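PDB 4OMF: F420-reducing hydrogenase, subunit beta from Methanothermobacter marburgensis, which carries FAD and an iron-sulfur cluster and probably passes electrons derived from hydrogen to coenzyme F420 as part of the F420-reducing hydrogenase. Local coordinates for residues C[73-77]-C[160-164]; C[24-28]-C[215-219]; C[131-135]-C[197-201]. All blocks are in the same frame, centred on the assembly; numbering follows the deposited sequence.

From the N terminus the chain first lays down 24-28, the loop beside the FAD phosphates. Contact 2 closes when 215-219 comes back to this loop, spanning the longest stretch of the three and holding both others within it. Between these ends come 73-77, then 131-135, 160-164 and 197-201. Contact 1 and contact 3 therefore cross, each enclosing one segment of the other. Contact 1 joins the loop after helix 65-70 to the small antiparallel sheet, whereas contacts 2 and 3 both reach the large mixed sheet. Q24 bonds to T74 and M161 of contact 1, T218 O probably accepts a bond from Y133 OH of contact 3, and all three contacts meet FAD.

Contact 1: C[73-77]-C[160-164]; sequences GTKYT and KMDIG. With FAD (flavin-adenine dinucleotide), chain R.
The ring of Y76 is held between two methyl groups, with I163 of the strand on one face and T74 of its own segment on the other. I163 CD1 sits over the centre of the ring, 3.8 Å from the centroid and only 5° off the normal, a clear CH-pi contact. T74 CG2 lies toward the rim of the opposite face. With chi1 at -56°, threonine swings this methyl trans to the amide N and leaves OG1 beside that N, where OG1 shares a hydrogen bond with FAD O2' at 2.7 Å. A branched residue with one polar and one apolar arm thus serves ring and cofactor together.

M161 runs antiparallel to the tyrosine side chain, alongside it. Its SD meets the ring obliquely, 4.8 Å from the centroid, in a Met-aromatic contact, and also takes a long, weak but almost straight hydrogen bond from Y76 N, 3.6 Å away. That N-H is presented by an inverse gamma turn centred on Y76. At the rim, the D162 carboxylate lies nearly coplanar with the ring, 9° apart, and the phenol OH receives a weak bond from I163 N (3.2 Å). One water ties Y76 OH to D162 OD1 and FAD O2', so tyrosine supplies both an apolar plate and a polar tip. The backbone of K75 reads the adenine: its N donates to FAD N7A and its O accepts from FAD N6A at 2.9 Å.

Strand 160-164 is an outer member of the three-stranded antiparallel sheet. From the adjoining strand 167-171, F168 touches both Y76 and I163. Helix 140-150 packs I147 against M161 and Y140 and L143 against T77, while P57 of strand 56-62 meets K75 and T77, linking the site to the mixed sheet.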
loop_
_atom_site.group_PDB
_atom_site.type_symbol
_atom_site.label_atom_id
_atom_site.label_comp_id
_atom_site.label_asym_id
_atom_site.label_seq_id
_atom_site.Cartn_x
_atom_site.Cartn_y
_atom_site.Cartn_z
ATOM N N GLY C 73 -22.484 21.328 22.548
ATOM C CA GLY C 73 -21.434 22.340 22.508
ATOM C C GLY C 73 -20.549 22.145 21.284
ATOM O O GLY C 73 -20.331 21.014 20.856
ATOM N N THR C 74 -20.036 23.238 20.730
ATOM C CA THR C 74 -19.217 23.178 19.517
ATOM C C THR C 74 -17.718 23.001 19.776
ATOM O O THR C 74 -17.150 23.605 20.668
ATOM C CB THR C 74 -19.392 24.456 18.672
ATOM O OG1 THR C 74 -20.775 24.630 18.369
ATOM C CG2 THR C 74 -18.607 24.368 17.362
ATOM N N LYS C 75 -17.092 22.173 18.959
ATOM C CA LYS C 75 -15.642 22.072 18.913
ATOM C C LYS C 75 -15.202 22.486 17.517
ATOM O O LYS C 75 -15.593 21.842 16.555
ATOM C CB LYS C 75 -15.181 20.645 19.231
ATOM C CG LYS C 75 -15.619 20.148 20.626
ATOM C CD LYS C 75 -16.994 19.491 20.544
ATOM C CE LYS C 75 -17.569 19.203 21.918
ATOM N NZ LYS C 75 -18.948 18.574 21.837
ATOM N N TYR C 76 -14.415 23.560 17.393
ATOM C CA TYR C 76 -14.049 24.026 16.053
ATOM C C TYR C 76 -12.825 23.290 15.508
ATOM O O TYR C 76 -11.829 23.913 15.141
ATOM C CB TYR C 76 -13.810 25.539 16.042
ATOM C CG TYR C 76 -15.053 26.322 16.395
ATOM C CD1 TYR C 76 -16.147 26.370 15.519
ATOM C CD2 TYR C 76 -15.139 27.020 17.597
ATOM C CE1 TYR C 76 -17.288 27.083 15.840
ATOM C CE2 TYR C 76 -16.282 27.733 17.929
ATOM C CZ TYR C 76 -17.352 27.763 17.048
ATOM O OH TYR C 76 -18.477 28.472 17.391
ATOM N N THR C 77 -12.912 21.959 15.475
ATOM C CA THR C 77 -11.905 21.140 14.822
ATOM C C THR C 77 -12.587 19.886 14.284
ATOM O O THR C 77 -13.828 19.740 14.343
ATOM C CB THR C 77 -10.720 20.801 15.769
ATOM O OG1 THR C 77 -9.667 20.150 15.030
ATOM C CG2 THR C 77 -11.161 19.895 16.901
ATOM N N LYS C 160 -15.593 26.944 27.118
ATOM C CA LYS C 160 -16.445 27.047 25.924
ATOM C C LYS C 160 -15.682 27.835 24.850
ATOM O O LYS C 160 -14.939 28.744 25.179
ATOM C CB LYS C 160 -17.780 27.744 26.246
ATOM C CG LYS C 160 -18.783 27.756 25.076
ATOM C CD LYS C 160 -20.090 28.482 25.436
ATOM C CE LYS C 160 -21.150 28.271 24.343
ATOM N NZ LYS C 160 -22.369 29.095 24.542
ATOM N N MET C 161 -15.868 27.494 23.581
ATOM C CA MET C 161 -15.358 28.336 22.501
ATOM C C MET C 161 -16.538 28.755 21.621
ATOM O O MET C 161 -17.569 28.081 21.594
ATOM C CB MET C 161 -14.268 27.620 21.687
ATOM C CG MET C 161 -14.678 26.269 21.092
ATOM S SD MET C 161 -13.287 25.452 20.243
ATOM C CE MET C 161 -12.086 25.293 21.561
ATOM N N ASP C 162 -16.386 29.876 20.921
ATOM C CA ASP C 162 -17.478 30.428 20.117
ATOM C C ASP C 162 -16.891 31.326 19.032
ATOM O O ASP C 162 -15.793 31.868 19.180
ATOM C CB ASP C 162 -18.442 31.222 21.009
ATOM C CG ASP C 162 -19.852 31.299 20.438
ATOM O OD1 ASP C 162 -20.078 30.761 19.331
ATOM O OD2 ASP C 162 -20.730 31.886 21.113
ATOM N N ILE C 163 -17.617 31.465 17.935
ATOM C CA ILE C 163 -17.214 32.350 16.846
ATOM C C ILE C 163 -18.415 33.216 16.516
ATOM O O ILE C 163 -19.538 32.726 16.446
ATOM C CB ILE C 163 -16.743 31.554 15.602
ATOM C CG1 ILE C 163 -15.407 30.869 15.898
ATOM C CG2 ILE C 163 -16.663 32.469 14.366
ATOM C CD1 ILE C 163 -14.868 29.971 14.788
ATOM N N GLY C 164 -18.193 34.512 16.359
ATOM C CA GLY C 164 -19.283 35.422 16.060
ATOM C C GLY C 164 -18.878 36.860 16.254
ATOM O O GLY C 164 -17.898 37.158 16.946
HETATM P PA FAD R . -25.922 21.692 20.777
HETATM O O1A FAD R . -24.845 22.501 21.451
HETATM O O2A FAD R . -27.151 21.205 21.486
HETATM O O5B FAD R . -25.220 20.414 20.136
HETATM C C5B FAD R . -24.122 20.688 19.254
HETATM C C4B FAD R . -23.970 19.483 18.325
HETATM O O4B FAD R . -22.922 19.743 17.389
HETATM C C3B FAD R . -23.582 18.246 19.127
HETATM O O3B FAD R . -24.405 17.119 18.788
HETATM C C2B FAD R . -22.148 17.985 18.688
HETATM O O2B FAD R . -21.876 16.576 18.648
HETATM C C1B FAD R . -22.075 18.609 17.306
HETATM N N9A FAD R . -20.694 19.027 17.011
HETATM C C8A FAD R . -19.928 19.815 17.786
HETATM N N7A FAD R . -18.717 20.015 17.215
HETATM C C5A FAD R . -18.724 19.329 16.038
HETATM C C6A FAD R . -17.752 19.096 14.947
HETATM N N6A FAD R . -16.501 19.627 14.987
HETATM N N1A FAD R . -18.161 18.340 13.915
HETATM C C2A FAD R . -19.384 17.769 13.866
HETATM N N3A FAD R . -20.323 17.925 14.830
HETATM C C4A FAD R . -20.033 18.687 15.914
HETATM N N1 FAD R . -22.683 28.318 13.399
HETATM C C2 FAD R . -22.976 29.432 12.615
HETATM O O2 FAD R . -23.997 30.098 12.876
HETATM N N3 FAD R . -22.100 29.793 11.601
HETATM C C4 FAD R . -20.978 29.037 11.328
HETATM O O4 FAD R . -20.237 29.376 10.379
HETATM C C4X FAD R . -20.364 28.381 12.459
HETATM N N5 FAD R . -19.093 27.671 12.165
HETATM C C5X FAD R . -19.123 26.267 12.595
HETATM C C6 FAD R . -17.964 25.535 12.285
HETATM C C7 FAD R . -17.780 24.258 12.827
HETATM C C7M FAD R . -16.534 23.452 12.486
HETATM C C8 FAD R . -18.755 23.752 13.685
HETATM C C8M FAD R . -18.670 22.387 14.340
HETATM C C9 FAD R . -19.914 24.489 14.013
HETATM C C9A FAD R . -20.061 25.797 13.540
HETATM N N10 FAD R . -21.267 26.506 13.781
HETATM C C10 FAD R . -21.399 27.824 13.383
HETATM C "C1'" FAD R . -22.460 25.895 14.398
HETATM C "C2'" FAD R . -22.573 26.111 15.885
HETATM O "O2'" FAD R . -21.422 26.472 16.498
HETATM C "C3'" FAD R . -23.338 25.182 16.494
HETATM O "O3'" FAD R . -22.751 23.964 16.582
HETATM C "C4'" FAD R . -24.808 25.143 16.109
HETATM O "O4'" FAD R . -25.432 26.439 16.228
HETATM C "C5'" FAD R . -25.566 24.105 16.943
HETATM O "O5'" FAD R . -25.785 24.610 18.251
HETATM P P FAD R . -26.900 23.974 19.208
HETATM O O1P FAD R . -28.174 23.895 18.396
HETATM O O2P FAD R . -26.932 24.722 20.508
HETATM O O3P FAD R . -26.358 22.452 19.410
HETATM O O HOH W 1 -17.954 25.241 22.800
HETATM O O HOH W 2 -20.817 29.023 16.735
#

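Contact 2: C[24-28]-C[215-219]; sequences QDGGI and GWSTV. With FAD (flavin-adenine dinucleotide), chain R.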
loop_
_atom_site.group_PDB
_atom_site.type_symbol
_atom_site.label_atom_id
_atom_site.label_comp_id
_atom_site.label_asym_id
_atom_site.label_seq_id
_atom_site.Cartn_x
_atom_site.Cartn_y
_atom_site.Cartn_z
ATOM N N GLN C 24 -24.393 24.964 22.724
ATOM C CA GLN C 24 -23.643 26.058 22.116
ATOM C C GLN C 24 -24.508 27.301 21.957
ATOM O O GLN C 24 -24.108 28.422 22.306
ATOM C CB GLN C 24 -23.096 25.649 20.747
ATOM C CG GLN C 24 -22.211 26.722 20.100
ATOM C CD GLN C 24 -20.826 26.797 20.774
ATOM O OE1 GLN C 24 -20.455 25.916 21.562
ATOM N NE2 GLN C 24 -20.069 27.843 20.464
ATOM N N ASP C 25 -25.691 27.079 21.408
ATOM C CA ASP C 25 -26.594 28.152 21.047
ATOM C C ASP C 25 -27.974 27.858 21.643
ATOM O O ASP C 25 -28.121 27.874 22.863
ATOM C CB ASP C 25 -26.625 28.299 19.524
ATOM C CG ASP C 25 -25.276 28.726 18.967
ATOM O OD1 ASP C 25 -24.726 29.729 19.478
ATOM O OD2 ASP C 25 -24.753 28.060 18.045
ATOM N N GLY C 26 -28.969 27.573 20.800
ATOM C CA GLY C 26 -30.329 27.310 21.272
ATOM C C GLY C 26 -30.568 25.874 21.738
ATOM O O GLY C 26 -31.621 25.553 22.283
ATOM N N GLY C 27 -29.591 24.997 21.536
ATOM C CA GLY C 27 -29.766 23.604 21.901
ATOM C C GLY C 27 -30.696 22.881 20.947
ATOM O O GLY C 27 -31.403 21.946 21.328
ATOM N N ILE C 28 -30.690 23.314 19.697
ATOM C CA ILE C 28 -31.570 22.733 18.704
ATOM C C ILE C 28 -31.125 21.313 18.358
ATOM O O ILE C 28 -31.951 20.408 18.225
ATOM C CB ILE C 28 -31.611 23.593 17.424
ATOM C CG1 ILE C 28 -31.933 25.049 17.760
ATOM C CG2 ILE C 28 -32.599 23.016 16.409
ATOM C CD1 ILE C 28 -33.225 25.275 18.549
ATOM N N GLY C 215 -27.959 32.547 22.739
ATOM C CA GLY C 215 -28.765 31.535 23.405
ATOM C C GLY C 215 -29.944 31.100 22.562
ATOM O O GLY C 215 -30.770 30.280 22.988
ATOM N N TRP C 216 -30.029 31.657 21.361
ATOM C CA TRP C 216 -31.069 31.290 20.404
ATOM C C TRP C 216 -30.427 30.835 19.113
ATOM O O TRP C 216 -29.234 31.092 18.870
ATOM C CB TRP C 216 -32.004 32.466 20.125
ATOM C CG TRP C 216 -32.878 32.830 21.273
ATOM C CD1 TRP C 216 -32.510 33.500 22.405
ATOM C CD2 TRP C 216 -34.277 32.555 21.399
ATOM N NE1 TRP C 216 -33.597 33.658 23.231
ATOM C CE2 TRP C 216 -34.695 33.087 22.637
ATOM C CE3 TRP C 216 -35.219 31.906 20.587
ATOM C CZ2 TRP C 216 -36.016 32.997 23.081
ATOM C CZ3 TRP C 216 -36.533 31.816 21.034
ATOM C CH2 TRP C 216 -36.916 32.360 22.272
ATOM N N SER C 217 -31.210 30.150 18.287
ATOM C CA SER C 217 -30.706 29.602 17.018
ATOM C C SER C 217 -31.619 29.942 15.855
ATOM O O SER C 217 -32.835 29.998 16.020
ATOM C CB SER C 217 -30.581 28.083 17.078
ATOM O OG SER C 217 -29.593 27.666 17.990
ATOM N N THR C 218 -31.029 30.110 14.674
ATOM C CA THR C 218 -31.789 30.271 13.439
ATOM C C THR C 218 -31.984 28.895 12.813
ATOM O O THR C 218 -31.011 28.207 12.481
ATOM C CB THR C 218 -31.075 31.216 12.469
ATOM O OG1 THR C 218 -30.837 32.474 13.121
ATOM C CG2 THR C 218 -31.901 31.423 11.215
ATOM N N VAL C 219 -33.248 28.487 12.695
ATOM C CA VAL C 219 -33.603 27.115 12.316
ATOM C C VAL C 219 -34.322 27.090 10.974
ATOM O O VAL C 219 -35.407 27.647 10.830
ATOM C CB VAL C 219 -34.525 26.461 13.372
ATOM C CG1 VAL C 219 -34.873 25.026 12.980
ATOM C CG2 VAL C 219 -33.873 26.491 14.745
HETATM P PA FAD R . -25.922 21.692 20.777
HETATM O O1A FAD R . -24.845 22.501 21.451
HETATM O O2A FAD R . -27.151 21.205 21.486
HETATM O O5B FAD R . -25.220 20.414 20.136
HETATM C C5B FAD R . -24.122 20.688 19.254
HETATM C C4B FAD R . -23.970 19.483 18.325
HETATM O O4B FAD R . -22.922 19.743 17.389
HETATM C C3B FAD R . -23.582 18.246 19.127
HETATM O O3B FAD R . -24.405 17.119 18.788
HETATM C C2B FAD R . -22.148 17.985 18.688
HETATM O O2B FAD R . -21.876 16.576 18.648
HETATM C C1B FAD R . -22.075 18.609 17.306
HETATM N N9A FAD R . -20.694 19.027 17.011
HETATM C C8A FAD R . -19.928 19.815 17.786
HETATM N N7A FAD R . -18.717 20.015 17.215
HETATM C C5A FAD R . -18.724 19.329 16.038
HETATM C C6A FAD R . -17.752 19.096 14.947
HETATM N N6A FAD R . -16.501 19.627 14.987
HETATM N N1A FAD R . -18.161 18.340 13.915
HETATM C C2A FAD R . -19.384 17.769 13.866
HETATM N N3A FAD R . -20.323 17.925 14.830
HETATM C C4A FAD R . -20.033 18.687 15.914
HETATM N N1 FAD R . -22.683 28.318 13.399
HETATM C C2 FAD R . -22.976 29.432 12.615
HETATM O O2 FAD R . -23.997 30.098 12.876
HETATM N N3 FAD R . -22.100 29.793 11.601
HETATM C C4 FAD R . -20.978 29.037 11.328
HETATM O O4 FAD R . -20.237 29.376 10.379
HETATM C C4X FAD R . -20.364 28.381 12.459
HETATM N N5 FAD R . -19.093 27.671 12.165
HETATM C C5X FAD R . -19.123 26.267 12.595
HETATM C C6 FAD R . -17.964 25.535 12.285
HETATM C C7 FAD R . -17.780 24.258 12.827
HETATM C C7M FAD R . -16.534 23.452 12.486
HETATM C C8 FAD R . -18.755 23.752 13.685
HETATM C C8M FAD R . -18.670 22.387 14.340
HETATM C C9 FAD R . -19.914 24.489 14.013
HETATM C C9A FAD R . -20.061 25.797 13.540
HETATM N N10 FAD R . -21.267 26.506 13.781
HETATM C C10 FAD R . -21.399 27.824 13.383
HETATM C "C1'" FAD R . -22.460 25.895 14.398
HETATM C "C2'" FAD R . -22.573 26.111 15.885
HETATM O "O2'" FAD R . -21.422 26.472 16.498
HETATM C "C3'" FAD R . -23.338 25.182 16.494
HETATM O "O3'" FAD R . -22.751 23.964 16.582
HETATM C "C4'" FAD R . -24.808 25.143 16.109
HETATM O "O4'" FAD R . -25.432 26.439 16.228
HETATM C "C5'" FAD R . -25.566 24.105 16.943
HETATM O "O5'" FAD R . -25.785 24.610 18.251
HETATM P P FAD R . -26.900 23.974 19.208
HETATM O O1P FAD R . -28.174 23.895 18.396
HETATM O O2P FAD R . -26.932 24.722 20.508
HETATM O O3P FAD R . -26.358 22.452 19.410
HETATM O O HOH W 3 -26.586 31.964 20.139
#
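The carboxylate of D25, whose CB packs 3.4 Å from S217 OG, takes part through both oxygens. They divide their work: OD2 accepts a short 2.5 Å hydrogen bond from FAD O4', while a water within hydrogen-bonding distance of D25 OD1 and W216 O accepts from G215 N. A second flat group, the indole of W216, starts away from 24-28 and lies against S11 and R13 of strand 8-14 and E240 and K242 of strand 239-243.

Between the segments, G26 N donates to S217 OG at 2.9 Å. The serine hydroxyl stands beside its own backbone N (chi1 -66°) and faces the loop; a CB on G26 would clash with it, which suits glycine here. Next to it, I28 CG1 presses on S217 CB at a tight 3.4 Å and V219 CG2 adds to the apolar contact.

Across the loop, the backbone N-H groups of D25 and G27 both grip FAD O2P, at 2.8 and 2.9 Å, while Q24 N binds FAD O1A. G27 is the N-cap of helix 28-39, so the positive end of that helix probably adds to the stabilisation of the phosphate, which is held here by neutral backbone N-H groups.

Contact 3: C[131-135]-C[197-201]; sequences GIYCM and DYVAE. With FAD (flavin-adenine dinucleotide), chain R; SF4 (iron/sulfur cluster), chain N.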
loop_
_atom_site.group_PDB
_atom_site.type_symbol
_atom_site.label_atom_id
_atom_site.label_comp_id
_atom_site.label_asym_id
_atom_site.label_seq_id
_atom_site.Cartn_x
_atom_site.Cartn_y
_atom_site.Cartn_z
ATOM N N GLY C 131 -28.343 19.554 10.021
ATOM C CA GLY C 131 -27.156 20.232 9.528
ATOM C C GLY C 131 -26.831 21.413 10.418
ATOM O O GLY C 131 -27.745 22.043 10.946
ATOM N N ILE C 132 -25.549 21.703 10.618
ATOM C CA ILE C 132 -25.190 22.925 11.337
ATOM C C ILE C 132 -24.363 23.817 10.419
ATOM O O ILE C 132 -23.649 23.316 9.558
ATOM C CB ILE C 132 -24.447 22.637 12.658
ATOM C CG1 ILE C 132 -23.267 21.688 12.451
ATOM C CG2 ILE C 132 -25.420 22.033 13.692
ATOM C CD1 ILE C 132 -22.478 21.420 13.748
ATOM N N TYR C 133 -24.503 25.134 10.586
ATOM C CA TYR C 133 -23.847 26.096 9.691
ATOM C C TYR C 133 -22.339 26.048 9.884
ATOM O O TYR C 133 -21.857 25.818 10.991
ATOM C CB TYR C 133 -24.317 27.544 9.926
ATOM C CG TYR C 133 -25.815 27.817 9.898
ATOM C CD1 TYR C 133 -26.730 26.884 9.388
ATOM C CD2 TYR C 133 -26.306 29.014 10.406
ATOM C CE1 TYR C 133 -28.108 27.151 9.393
ATOM C CE2 TYR C 133 -27.677 29.287 10.411
ATOM C CZ TYR C 133 -28.564 28.355 9.907
ATOM O OH TYR C 133 -29.913 28.641 9.931
ATOM N N CYS C 134 -21.593 26.301 8.815
ATOM C CA CYS C 134 -20.138 26.270 8.903
ATOM C C CYS C 134 -19.469 27.206 7.904
ATOM O O CYS C 134 -19.843 27.217 6.733
ATOM C CB CYS C 134 -19.635 24.851 8.674
ATOM S SG CYS C 134 -17.855 24.704 8.910
ATOM N N MET C 135 -18.457 27.951 8.355
ATOM C CA MET C 135 -17.695 28.833 7.457
ATOM C C MET C 135 -16.251 28.336 7.251
ATOM O O MET C 135 -15.599 28.654 6.260
ATOM C CB MET C 135 -17.687 30.265 8.003
ATOM C CG MET C 135 -17.072 31.275 7.053
ATOM S SD MET C 135 -18.106 31.572 5.600
ATOM C CE MET C 135 -19.329 32.697 6.288
ATOM N N ASP C 197 -21.276 26.040 0.538
ATOM C CA ASP C 197 -22.469 25.750 1.327
ATOM C C ASP C 197 -22.282 26.263 2.762
ATOM O O ASP C 197 -21.509 25.697 3.535
ATOM C CB ASP C 197 -22.723 24.229 1.291
ATOM C CG ASP C 197 -24.091 23.808 1.832
ATOM O OD1 ASP C 197 -24.701 24.523 2.657
ATOM O OD2 ASP C 197 -24.531 22.702 1.439
ATOM N N TYR C 198 -23.002 27.333 3.104
ATOM C CA TYR C 198 -22.908 27.905 4.440
ATOM C C TYR C 198 -23.937 27.322 5.398
ATOM O O TYR C 198 -23.609 26.957 6.520
ATOM C CB TYR C 198 -23.069 29.428 4.387
ATOM C CG TYR C 198 -22.945 30.085 5.748
ATOM C CD1 TYR C 198 -21.828 29.867 6.540
ATOM C CD2 TYR C 198 -23.937 30.916 6.237
ATOM C CE1 TYR C 198 -21.702 30.467 7.777
ATOM C CE2 TYR C 198 -23.814 31.518 7.484
ATOM C CZ TYR C 198 -22.690 31.287 8.238
ATOM O OH TYR C 198 -22.543 31.869 9.475
ATOM N N VAL C 199 -25.189 27.248 4.957
ATOM C CA VAL C 199 -26.260 26.900 5.877
ATOM C C VAL C 199 -26.701 25.444 5.755
ATOM O O VAL C 199 -27.846 25.117 6.080
ATOM C CB VAL C 199 -27.490 27.820 5.687
ATOM C CG1 VAL C 199 -27.215 29.220 6.253
ATOM C CG2 VAL C 199 -27.899 27.908 4.221
ATOM N N ALA C 200 -25.791 24.569 5.335
ATOM C CA ALA C 200 -26.091 23.132 5.229
ATOM C C ALA C 200 -27.363 22.923 4.402
ATOM O O ALA C 200 -28.373 22.448 4.911
ATOM C CB ALA C 200 -26.244 22.492 6.617
ATOM N N GLU C 201 -27.296 23.303 3.133
ATOM C CA GLU C 201 -28.456 23.343 2.259
ATOM C C GLU C 201 -29.117 21.997 2.001
ATOM O O GLU C 201 -30.262 21.964 1.572
ATOM C CB GLU C 201 -28.061 23.970 0.921
ATOM C CG GLU C 201 -27.600 25.422 1.069
ATOM C CD GLU C 201 -27.047 26.020 -0.214
ATOM O OE1 GLU C 201 -27.469 25.576 -1.305
ATOM O OE2 GLU C 201 -26.191 26.936 -0.125
HETATM P PA FAD R . -25.922 21.692 20.777
HETATM O O1A FAD R . -24.845 22.501 21.451
HETATM O O2A FAD R . -27.151 21.205 21.486
HETATM O O5B FAD R . -25.220 20.414 20.136
HETATM C C5B FAD R . -24.122 20.688 19.254
HETATM C C4B FAD R . -23.970 19.483 18.325
HETATM O O4B FAD R . -22.922 19.743 17.389
HETATM C C3B FAD R . -23.582 18.246 19.127
HETATM O O3B FAD R . -24.405 17.119 18.788
HETATM C C2B FAD R . -22.148 17.985 18.688
HETATM O O2B FAD R . -21.876 16.576 18.648
HETATM C C1B FAD R . -22.075 18.609 17.306
HETATM N N9A FAD R . -20.694 19.027 17.011
HETATM C C8A FAD R . -19.928 19.815 17.786
HETATM N N7A FAD R . -18.717 20.015 17.215
HETATM C C5A FAD R . -18.724 19.329 16.038
HETATM C C6A FAD R . -17.752 19.096 14.947
HETATM N N6A FAD R . -16.501 19.627 14.987
HETATM N N1A FAD R . -18.161 18.340 13.915
HETATM C C2A FAD R . -19.384 17.769 13.866
HETATM N N3A FAD R . -20.323 17.925 14.830
HETATM C C4A FAD R . -20.033 18.687 15.914
HETATM N N1 FAD R . -22.683 28.318 13.399
HETATM C C2 FAD R . -22.976 29.432 12.615
HETATM O O2 FAD R . -23.997 30.098 12.876
HETATM N N3 FAD R . -22.100 29.793 11.601
HETATM C C4 FAD R . -20.978 29.037 11.328
HETATM O O4 FAD R . -20.237 29.376 10.379
HETATM C C4X FAD R . -20.364 28.381 12.459
HETATM N N5 FAD R . -19.093 27.671 12.165
HETATM C C5X FAD R . -19.123 26.267 12.595
HETATM C C6 FAD R . -17.964 25.535 12.285
HETATM C C7 FAD R . -17.780 24.258 12.827
HETATM C C7M FAD R . -16.534 23.452 12.486
HETATM C C8 FAD R . -18.755 23.752 13.685
HETATM C C8M FAD R . -18.670 22.387 14.340
HETATM C C9 FAD R . -19.914 24.489 14.013
HETATM C C9A FAD R . -20.061 25.797 13.540
HETATM N N10 FAD R . -21.267 26.506 13.781
HETATM C C10 FAD R . -21.399 27.824 13.383
HETATM C "C1'" FAD R . -22.460 25.895 14.398
HETATM C "C2'" FAD R . -22.573 26.111 15.885
HETATM O "O2'" FAD R . -21.422 26.472 16.498
HETATM C "C3'" FAD R . -23.338 25.182 16.494
HETATM O "O3'" FAD R . -22.751 23.964 16.582
HETATM C "C4'" FAD R . -24.808 25.143 16.109
HETATM O "O4'" FAD R . -25.432 26.439 16.228
HETATM C "C5'" FAD R . -25.566 24.105 16.943
HETATM O "O5'" FAD R . -25.785 24.610 18.251
HETATM P P FAD R . -26.900 23.974 19.208
HETATM O O1P FAD R . -28.174 23.895 18.396
HETATM O O2P FAD R . -26.932 24.722 20.508
HETATM O O3P FAD R . -26.358 22.452 19.410
HETATM FE FE1 SF4 N . -16.661 21.558 5.540
HETATM FE FE2 SF4 N . -17.253 23.689 4.083
HETATM FE FE3 SF4 N . -14.911 23.606 5.361
HETATM FE FE4 SF4 N . -17.156 23.875 6.823
HETATM S S1 SF4 N . -16.337 25.415 5.290
HETATM S S2 SF4 N . -15.422 22.389 7.246
HETATM S S3 SF4 N . -18.660 22.718 5.588
HETATM S S4 SF4 N . -15.544 22.232 3.636
#
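V199 presses one methyl onto the ring of Y133, CG1 lying over the face 3.8 Å from the centroid, and this CH-pi contact opens the densely packed half. Beside it A200 CB rests on G131 CA at 3.8 Å; a side chain on G131 would collide with this methyl, so glycine and alanine fit each other. The same methyl borders the buried I132 O, for which the model offers no partner. C134 N donates to Y198 O at 3.1 Å, in the carbonyl plane, pinning the two backbones together. A trans chi1 (-179°) turns Y198 so that one ring face lies over Y133 CB, and the two tyrosine planes meet obliquely at 42°. Y133 OH probably bonds to T218 O, and Y133 CD2 lies near FAD O2. If Y133 were an alanine, V199 CG1 would probably lose the surface it rests on and T218 O its likely hydroxyl partner, leaving a gap beside the flavin O2.

The M135 end is partly exposed yet still in contact: its chain, bent at chi2 and chi3, lies aslant the Y198 ring, with CE 3.6 Å from Y198 CE1 and the sulfur in a Met-aromatic contact. The loose end is E201, which makes no contact with 131-135; its carboxylate forms a salt bridge with K262, and its backbone N bonds to the carboxylate of D197.

Cluster and flavin approach each other here, with C134 between them. Y198 OH accepts a hydrogen bond from FAD N3 at 3.0 Å (162°), which helps to hold the pyrimidine end of the flavin. C134 SG binds an iron of the cluster at 2.4 Å and lies 3.5 Å from FAD C6, while K261 bonds to both C134 O and D197 O. That cysteine spans the gap, consistent with a short path for electrons.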